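Local coordinates for collagen adhesin (PDB 2OKM), which probably binds collagen as a cell-wall adhesin of Enterococcus faecalis, this chain being its collagen-binding N2 subdomain, at residues A[4-10]-A[22-28]; A[32-38]-A[125-131]. All blocks are in the same frame, centred on the assembly; numbering follows the deposited sequence.

Overall arrangement
Both contacts belong to the collagen-binding domain, a two-sheet beta fold, and their centres lie about 13 Å apart. Interaction 1 (4-10 with 22-28) is a regular antiparallel hairpin in one sheet, its centre about 7 Å from that of the chain; interaction 2 (32-38 with 125-131) pairs two strands of the other sheet where they run out into loops, its centre about 14 Å from that of the chain. The first lies deeper, though both are partly buried. Backbone bonds hold both; interaction 1 adds aromatic and aliphatic packing and a tyrosine-amide stack, interaction 2 polar side chains and bridging waters. They touch through side chains: Phe6 stacks on Tyr128 and packs on Ile37 and Leu130, Phe7 on Ile126.

Interaction 1 (A[4-10]-A[22-28]); sequences YPFFYKV and WFLNVNL. With SO4 (sulfate ion), chain B.
The Tyr8 ring has the side chain of Asn25 over one face, amide and ring stacked with their planes 19° apart. Asn25 CB sits 3.6 Å from the ring centroid, while ND2 sits off-centre, near CE2; Leu28 CD2 comes to the ring edge. The same methyl lies over the centre of one Tyr4 ring face, 3.9 Å from its centroid, a CH-pi contact that places Leu28 between the two tyrosines. Asn27 CA lies over one face of the Phe6 ring and its amide slants past it, Asn27 OD1 3.5 Å from Phe6 CE1 and hydrogen-bonded to Ser31 N. At ring edges, in plane, lie Val26 CG2, 3.7 Å from Phe7 CD2, and Val10 O beside Phe23. Tyr8 CG stands between its own backbone N and carbonyl carbon (chi1 73°), which brings the ring above Asn25.

On the sheet face shared with Phe7 and Val26, the aliphatic part of Lys9 runs beside Leu24.

Paired backbone bonds join Tyr8 with Asn25 and Val10 with Phe23; beyond them Asn27 N donates to Phe6 O at 2.7 Å. Phe6 N hydrogen-bonds to O4 of a sulfate, probably from the crystallisation liquor, at 2.8 Å. Asn25 ND2 adds a weak bond to Tyr8 O, which Asn25 N already holds, so this carbonyl receives two donors from one residue. The chemistry is that of a hairpin with two unlike faces: a tyrosine-amide stack on one, and on the other a buried lysine amine, probably charged, with Lys9 NZ 3.0 Å from Trp22 CE3 and hydrogen-bonded to the Tyr106 hydroxyl.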
loop_
_atom_site.group_PDB
_atom_site.type_symbol
_atom_site.label_atom_id
_atom_site.label_comp_id
_atom_site.label_asym_id
_atom_site.label_seq_id
_atom_site.Cartn_x
_atom_site.Cartn_y
_atom_site.Cartn_z
ATOM N N TYR A 4 13.618 -7.899 -3.026
ATOM C CA TYR A 4 12.425 -7.692 -2.210
ATOM C C TYR A 4 11.273 -8.561 -2.692
ATOM O O TYR A 4 11.276 -9.041 -3.822
ATOM C CB TYR A 4 11.965 -6.231 -2.302
ATOM C CG TYR A 4 12.913 -5.207 -1.726
ATOM C CD1 TYR A 4 13.025 -5.029 -0.349
ATOM C CD2 TYR A 4 13.688 -4.402 -2.562
ATOM C CE1 TYR A 4 13.886 -4.074 0.187
ATOM C CE2 TYR A 4 14.553 -3.441 -2.037
ATOM C CZ TYR A 4 14.644 -3.283 -0.664
ATOM O OH TYR A 4 15.492 -2.335 -0.138
ATOM N N PRO A 5 10.277 -8.800 -1.827
ATOM C CA PRO A 5 9.164 -9.617 -2.314
ATOM C C PRO A 5 8.407 -8.716 -3.286
ATOM O O PRO A 5 8.650 -7.507 -3.316
ATOM C CB PRO A 5 8.357 -9.904 -1.049
ATOM C CG PRO A 5 8.662 -8.732 -0.168
ATOM C CD PRO A 5 10.137 -8.500 -0.393
ATOM N N PHE A 6 7.513 -9.287 -4.086
ATOM C CA PHE A 6 6.750 -8.467 -5.015
ATOM C C PHE A 6 5.948 -7.454 -4.210
ATOM O O PHE A 6 5.732 -6.326 -4.649
ATOM C CB PHE A 6 5.788 -9.310 -5.843
ATOM C CG PHE A 6 4.988 -8.503 -6.818
ATOM C CD1 PHE A 6 5.558 -8.061 -8.005
ATOM C CD2 PHE A 6 3.685 -8.123 -6.516
ATOM C CE1 PHE A 6 4.841 -7.248 -8.881
ATOM C CE2 PHE A 6 2.960 -7.309 -7.385
ATOM C CZ PHE A 6 3.540 -6.872 -8.568
ATOM N N PHE A 7 5.492 -7.872 -3.035
ATOM C CA PHE A 7 4.728 -6.980 -2.182
ATOM C C PHE A 7 4.914 -7.238 -0.702
ATOM O O PHE A 7 4.970 -8.381 -0.250
ATOM C CB PHE A 7 3.230 -7.061 -2.495
ATOM C CG PHE A 7 2.384 -6.194 -1.596
ATOM C CD1 PHE A 7 1.827 -6.704 -0.428
ATOM C CD2 PHE A 7 2.207 -4.847 -1.888
ATOM C CE1 PHE A 7 1.108 -5.880 0.442
ATOM C CE2 PHE A 7 1.493 -4.014 -1.029
ATOM C CZ PHE A 7 0.943 -4.533 0.138
ATOM N N TYR A 8 5.026 -6.152 0.049
ATOM C CA TYR A 8 5.122 -6.251 1.486
ATOM C C TYR A 8 4.632 -4.963 2.103
ATOM O O TYR A 8 4.626 -3.901 1.467
ATOM C CB TYR A 8 6.544 -6.592 1.963
ATOM C CG TYR A 8 7.573 -5.497 1.873
ATOM C CD1 TYR A 8 8.287 -5.278 0.698
ATOM C CD2 TYR A 8 7.882 -4.716 2.989
ATOM C CE1 TYR A 8 9.289 -4.315 0.638
ATOM C CE2 TYR A 8 8.880 -3.752 2.937
ATOM C CZ TYR A 8 9.580 -3.561 1.761
ATOM O OH TYR A 8 10.582 -2.623 1.716
ATOM N N LYS A 9 4.212 -5.071 3.352
ATOM C CA LYS A 9 3.677 -3.940 4.065
ATOM C C LYS A 9 4.268 -3.828 5.462
ATOM O O LYS A 9 4.386 -4.827 6.179
ATOM C CB LYS A 9 2.173 -4.122 4.140
ATOM C CG LYS A 9 1.471 -3.112 4.947
ATOM C CD LYS A 9 0.033 -3.483 4.953
ATOM C CE LYS A 9 -0.565 -2.869 6.127
ATOM N NZ LYS A 9 -0.489 -1.397 6.023
ATOM N N VAL A 10 4.656 -2.610 5.828
ATOM C CA VAL A 10 5.209 -2.339 7.150
ATOM C C VAL A 10 4.725 -0.979 7.622
ATOM O O VAL A 10 4.150 -0.206 6.859
ATOM C CB VAL A 10 6.756 -2.317 7.146
ATOM C CG1 VAL A 10 7.291 -3.708 6.890
ATOM C CG2 VAL A 10 7.264 -1.341 6.085
ATOM N N TRP A 22 1.950 3.969 7.651
ATOM C CA TRP A 22 1.917 2.695 6.946
ATOM C C TRP A 22 2.563 2.803 5.573
ATOM O O TRP A 22 2.599 3.882 4.973
ATOM C CB TRP A 22 0.470 2.199 6.795
ATOM C CG TRP A 22 -0.155 1.712 8.079
ATOM C CD1 TRP A 22 -1.110 2.349 8.823
ATOM C CD2 TRP A 22 0.143 0.492 8.770
ATOM N NE1 TRP A 22 -1.426 1.598 9.931
ATOM C CE2 TRP A 22 -0.673 0.450 9.923
ATOM C CE3 TRP A 22 1.017 -0.580 8.522
ATOM C CZ2 TRP A 22 -0.636 -0.612 10.837
ATOM C CZ3 TRP A 22 1.055 -1.641 9.431
ATOM C CH2 TRP A 22 0.228 -1.648 10.572
ATOM N N PHE A 23 3.087 1.681 5.090
ATOM C CA PHE A 23 3.742 1.644 3.789
ATOM C C PHE A 23 3.352 0.401 3.000
ATOM O O PHE A 23 3.458 -0.721 3.504
ATOM C CB PHE A 23 5.269 1.627 3.951
ATOM C CG PHE A 23 5.821 2.761 4.776
ATOM C CD1 PHE A 23 5.720 2.749 6.162
ATOM C CD2 PHE A 23 6.472 3.827 4.161
ATOM C CE1 PHE A 23 6.259 3.786 6.929
ATOM C CE2 PHE A 23 7.016 4.870 4.919
ATOM C CZ PHE A 23 6.909 4.845 6.305
ATOM N N LEU A 24 2.900 0.606 1.767
ATOM C CA LEU A 24 2.561 -0.502 0.885
ATOM C C LEU A 24 3.680 -0.474 -0.151
ATOM O O LEU A 24 3.781 0.462 -0.939
ATOM C CB LEU A 24 1.201 -0.272 0.219
ATOM C CG LEU A 24 0.040 0.014 1.178
ATOM C CD1 LEU A 24 -1.225 0.185 0.360
ATOM C CD2 LEU A 24 -0.130 -1.119 2.189
ATOM N N ASN A 25 4.530 -1.496 -0.130
ATOM C CA ASN A 25 5.676 -1.569 -1.034
ATOM C C ASN A 25 5.389 -2.496 -2.194
ATOM O O ASN A 25 5.429 -3.716 -2.062
ATOM C CB ASN A 25 6.884 -2.037 -0.241
ATOM C CG ASN A 25 7.242 -1.067 0.862
ATOM O OD1 ASN A 25 7.825 -0.015 0.607
ATOM N ND2 ASN A 25 6.869 -1.402 2.091
ATOM N N VAL A 26 5.117 -1.891 -3.344
ATOM C CA VAL A 26 4.742 -2.635 -4.531
ATOM C C VAL A 26 5.773 -2.731 -5.650
ATOM O O VAL A 26 6.215 -1.718 -6.195
ATOM C CB VAL A 26 3.446 -2.028 -5.122
ATOM C CG1 VAL A 26 2.921 -2.899 -6.256
ATOM C CG2 VAL A 26 2.406 -1.859 -4.019
ATOM N N ASN A 27 6.140 -3.965 -5.986
ATOM C CA ASN A 27 7.066 -4.243 -7.078
ATOM C C ASN A 27 8.364 -3.430 -7.011
ATOM O O ASN A 27 8.775 -2.824 -7.999
ATOM C CB ASN A 27 6.325 -3.980 -8.398
ATOM C CG ASN A 27 7.044 -4.543 -9.604
ATOM O OD1 ASN A 27 7.798 -5.511 -9.502
ATOM N ND2 ASN A 27 6.789 -3.950 -10.765
ATOM N N LEU A 28 9.018 -3.432 -5.850
ATOM C CA LEU A 28 10.255 -2.675 -5.688
ATOM C C LEU A 28 11.357 -3.108 -6.655
ATOM O O LEU A 28 12.223 -2.307 -7.012
ATOM C CB LEU A 28 10.755 -2.762 -4.238
ATOM C CG LEU A 28 10.166 -1.740 -3.254
ATOM C CD1 LEU A 28 8.654 -1.778 -3.286
ATOM C CD2 LEU A 28 10.687 -2.023 -1.852
HETATM S S SO4 B . 8.000 -13.089 -3.216
HETATM O O1 SO4 B . 9.398 -12.775 -2.863
HETATM O O2 SO4 B . 7.928 -14.403 -3.883
HETATM O O3 SO4 B . 7.186 -13.112 -1.987
HETATM O O4 SO4 B . 7.478 -12.056 -4.125
#

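Interaction 2 (A[32-38]-A[125-131]); sequences DVTEDIS and DINYQLN
Gln129 runs perpendicular to Glu35, carboxylate and amide planes 78° apart, and Gln129 NE2 gives Glu35 OE1 a weak, bent hydrogen bond of 3.0 Å. With Gln129 CG anti to the backbone N and the chain extended beyond, Gln129 CB packs 3.4 Å from Glu35 CG while the amide reaches the acid. Thr34 slants past the same glutamine, OG1 3.1 Å from Gln129 CG. Thr34 N donates to Gln129 O almost straight, at 2.9 Å and 172°, though tilted 28° from the carbonyl plane.

Ile37 and Ile126 instead run alongside each other in the same direction, Ile37 CG2 3.7 Å from Ile126 CD1. Ser38 and Asn127 form an antiparallel hydrogen-bonded pair, its two backbone bonds 3.0 Å (Ser38 N to Asn127 O) and 2.9 Å (Asn127 N to Ser38 O). The contact is the splayed margin of an antiparallel strand pair: past Ser38-Asn127 the backbones are linked by a water, which donates to Glu35 O and accepts from Gln129 N, and then by the Thr34-Gln129 bond.

The paired strands 37-43 and 119-128 are neighbours in the five-stranded sheet, flanked by strand 87-92 beside Ile37 and strand 136-145 beside Tyr128.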
loop_
_atom_site.group_PDB
_atom_site.type_symbol
_atom_site.label_atom_id
_atom_site.label_comp_id
_atom_site.label_asym_id
_atom_site.label_seq_id
_atom_site.Cartn_x
_atom_site.Cartn_y
_atom_site.Cartn_z
ATOM N N ASP A 32 8.067 -7.078 -14.554
ATOM C CA ASP A 32 6.987 -6.836 -15.497
ATOM C C ASP A 32 5.762 -7.489 -14.854
ATOM O O ASP A 32 5.905 -8.335 -13.971
ATOM C CB ASP A 32 7.294 -7.515 -16.839
ATOM C CG ASP A 32 6.383 -7.045 -17.958
ATOM O OD1 ASP A 32 6.528 -7.555 -19.092
ATOM O OD2 ASP A 32 5.532 -6.165 -17.716
ATOM N N VAL A 33 4.566 -7.076 -15.268
ATOM C CA VAL A 33 3.326 -7.660 -14.760
ATOM C C VAL A 33 2.418 -7.890 -15.962
ATOM O O VAL A 33 2.500 -7.153 -16.946
ATOM C CB VAL A 33 2.610 -6.735 -13.743
ATOM C CG1 VAL A 33 3.447 -6.603 -12.476
ATOM C CG2 VAL A 33 2.355 -5.370 -14.363
ATOM N N THR A 34 1.560 -8.906 -15.889
ATOM C CA THR A 34 0.659 -9.229 -16.995
ATOM C C THR A 34 -0.795 -8.835 -16.761
ATOM O O THR A 34 -1.636 -8.983 -17.650
ATOM C CB THR A 34 0.702 -10.734 -17.322
ATOM O OG1 THR A 34 0.325 -11.487 -16.164
ATOM C CG2 THR A 34 2.100 -11.143 -17.756
ATOM N N GLU A 35 -1.093 -8.342 -15.564
ATOM C CA GLU A 35 -2.443 -7.913 -15.231
ATOM C C GLU A 35 -2.365 -6.833 -14.166
ATOM O O GLU A 35 -1.277 -6.505 -13.683
ATOM C CB GLU A 35 -3.274 -9.085 -14.702
ATOM C CG GLU A 35 -2.665 -9.790 -13.501
ATOM C CD GLU A 35 -3.602 -10.812 -12.881
ATOM O OE1 GLU A 35 -4.331 -11.492 -13.638
ATOM O OE2 GLU A 35 -3.602 -10.947 -11.640
ATOM N N ASP A 36 -3.516 -6.273 -13.814
ATOM C CA ASP A 36 -3.562 -5.239 -12.787
ATOM C C ASP A 36 -3.097 -5.857 -11.477
ATOM O O ASP A 36 -3.071 -7.079 -11.331
ATOM C CB ASP A 36 -4.990 -4.729 -12.559
ATOM C CG ASP A 36 -5.590 -4.048 -13.771
ATOM O OD1 ASP A 36 -4.850 -3.666 -14.698
ATOM O OD2 ASP A 36 -6.825 -3.878 -13.774
ATOM N N ILE A 37 -2.732 -5.000 -10.532
ATOM C CA ILE A 37 -2.323 -5.438 -9.204
ATOM C C ILE A 37 -3.477 -4.957 -8.338
ATOM O O ILE A 37 -3.794 -3.770 -8.341
ATOM C CB ILE A 37 -1.041 -4.732 -8.733
ATOM C CG1 ILE A 37 0.105 -5.027 -9.699
ATOM C CG2 ILE A 37 -0.690 -5.197 -7.319
ATOM C CD1 ILE A 37 1.330 -4.158 -9.469
ATOM N N SER A 38 -4.109 -5.869 -7.604
ATOM C CA SER A 38 -5.249 -5.495 -6.774
ATOM C C SER A 38 -5.038 -5.832 -5.311
ATOM O O SER A 38 -4.806 -6.985 -4.962
ATOM C CB SER A 38 -6.514 -6.195 -7.279
ATOM O OG SER A 38 -6.762 -5.873 -8.635
ATOM N N ASP A 125 -4.952 -8.559 1.197
ATOM C CA ASP A 125 -5.116 -9.682 0.283
ATOM C C ASP A 125 -4.725 -9.049 -1.043
ATOM O O ASP A 125 -5.346 -8.088 -1.480
ATOM C CB ASP A 125 -6.568 -10.139 0.231
ATOM C CG ASP A 125 -6.794 -11.256 -0.777
ATOM O OD1 ASP A 125 -7.901 -11.302 -1.365
ATOM O OD2 ASP A 125 -5.886 -12.101 -0.970
ATOM N N ILE A 126 -3.675 -9.560 -1.671
ATOM C CA ILE A 126 -3.244 -8.983 -2.936
ATOM C C ILE A 126 -3.231 -10.017 -4.048
ATOM O O ILE A 126 -2.828 -11.158 -3.845
ATOM C CB ILE A 126 -1.839 -8.342 -2.817
ATOM C CG1 ILE A 126 -1.471 -7.650 -4.132
ATOM C CG2 ILE A 126 -0.803 -9.397 -2.458
ATOM C CD1 ILE A 126 -0.137 -6.924 -4.082
ATOM N N ASN A 127 -3.701 -9.601 -5.221
ATOM C CA ASN A 127 -3.744 -10.448 -6.409
ATOM C C ASN A 127 -2.873 -9.804 -7.479
ATOM O O ASN A 127 -2.971 -8.602 -7.720
ATOM C CB ASN A 127 -5.182 -10.558 -6.931
ATOM C CG ASN A 127 -6.037 -11.497 -6.101
ATOM O OD1 ASN A 127 -5.829 -12.714 -6.108
ATOM N ND2 ASN A 127 -7.002 -10.938 -5.376
ATOM N N TYR A 128 -2.012 -10.599 -8.106
ATOM C CA TYR A 128 -1.142 -10.092 -9.163
ATOM C C TYR A 128 -0.621 -11.250 -10.010
ATOM O O TYR A 128 -0.756 -12.411 -9.630
ATOM C CB TYR A 128 0.026 -9.297 -8.561
ATOM C CG TYR A 128 0.992 -10.105 -7.719
ATOM C CD1 TYR A 128 2.085 -10.751 -8.298
ATOM C CD2 TYR A 128 0.830 -10.199 -6.337
ATOM C CE1 TYR A 128 2.996 -11.464 -7.516
ATOM C CE2 TYR A 128 1.732 -10.911 -5.549
ATOM C CZ TYR A 128 2.812 -11.538 -6.144
ATOM O OH TYR A 128 3.713 -12.227 -5.364
ATOM N N GLN A 129 -0.039 -10.935 -11.163
ATOM C CA GLN A 129 0.495 -11.973 -12.037
ATOM C C GLN A 129 1.732 -11.479 -12.774
ATOM O O GLN A 129 1.716 -10.412 -13.387
ATOM C CB GLN A 129 -0.567 -12.426 -13.045
ATOM C CG GLN A 129 -0.134 -13.610 -13.905
ATOM C CD GLN A 129 -1.270 -14.200 -14.724
ATOM O OE1 GLN A 129 -1.080 -15.175 -15.452
ATOM N NE2 GLN A 129 -2.456 -13.614 -14.608
ATOM N N LEU A 130 2.800 -12.266 -12.707
ATOM C CA LEU A 130 4.055 -11.919 -13.362
ATOM C C LEU A 130 4.210 -12.664 -14.682
ATOM O O LEU A 130 3.412 -13.544 -15.009
ATOM C CB LEU A 130 5.235 -12.255 -12.450
ATOM C CG LEU A 130 5.187 -11.671 -11.035
ATOM C CD1 LEU A 130 6.467 -12.034 -10.298
ATOM C CD2 LEU A 130 5.017 -10.162 -11.100
ATOM N N ASN A 131 5.245 -12.304 -15.433
ATOM C CA ASN A 131 5.526 -12.929 -16.719
ATOM C C ASN A 131 5.817 -14.419 -16.604
ATOM O O ASN A 131 6.484 -14.867 -15.668
ATOM C CB ASN A 131 6.715 -12.237 -17.391
ATOM C CG ASN A 131 6.290 -11.186 -18.393
ATOM O OD1 ASN A 131 7.110 -10.407 -18.876
ATOM N ND2 ASN A 131 5.003 -11.168 -18.722
HETATM O O HOH W 1 1.805 -14.303 -17.109
HETATM O O HOH W 2 -0.408 -8.018 -11.607
HETATM O O HOH W 3 -7.343 -8.479 -3.942
#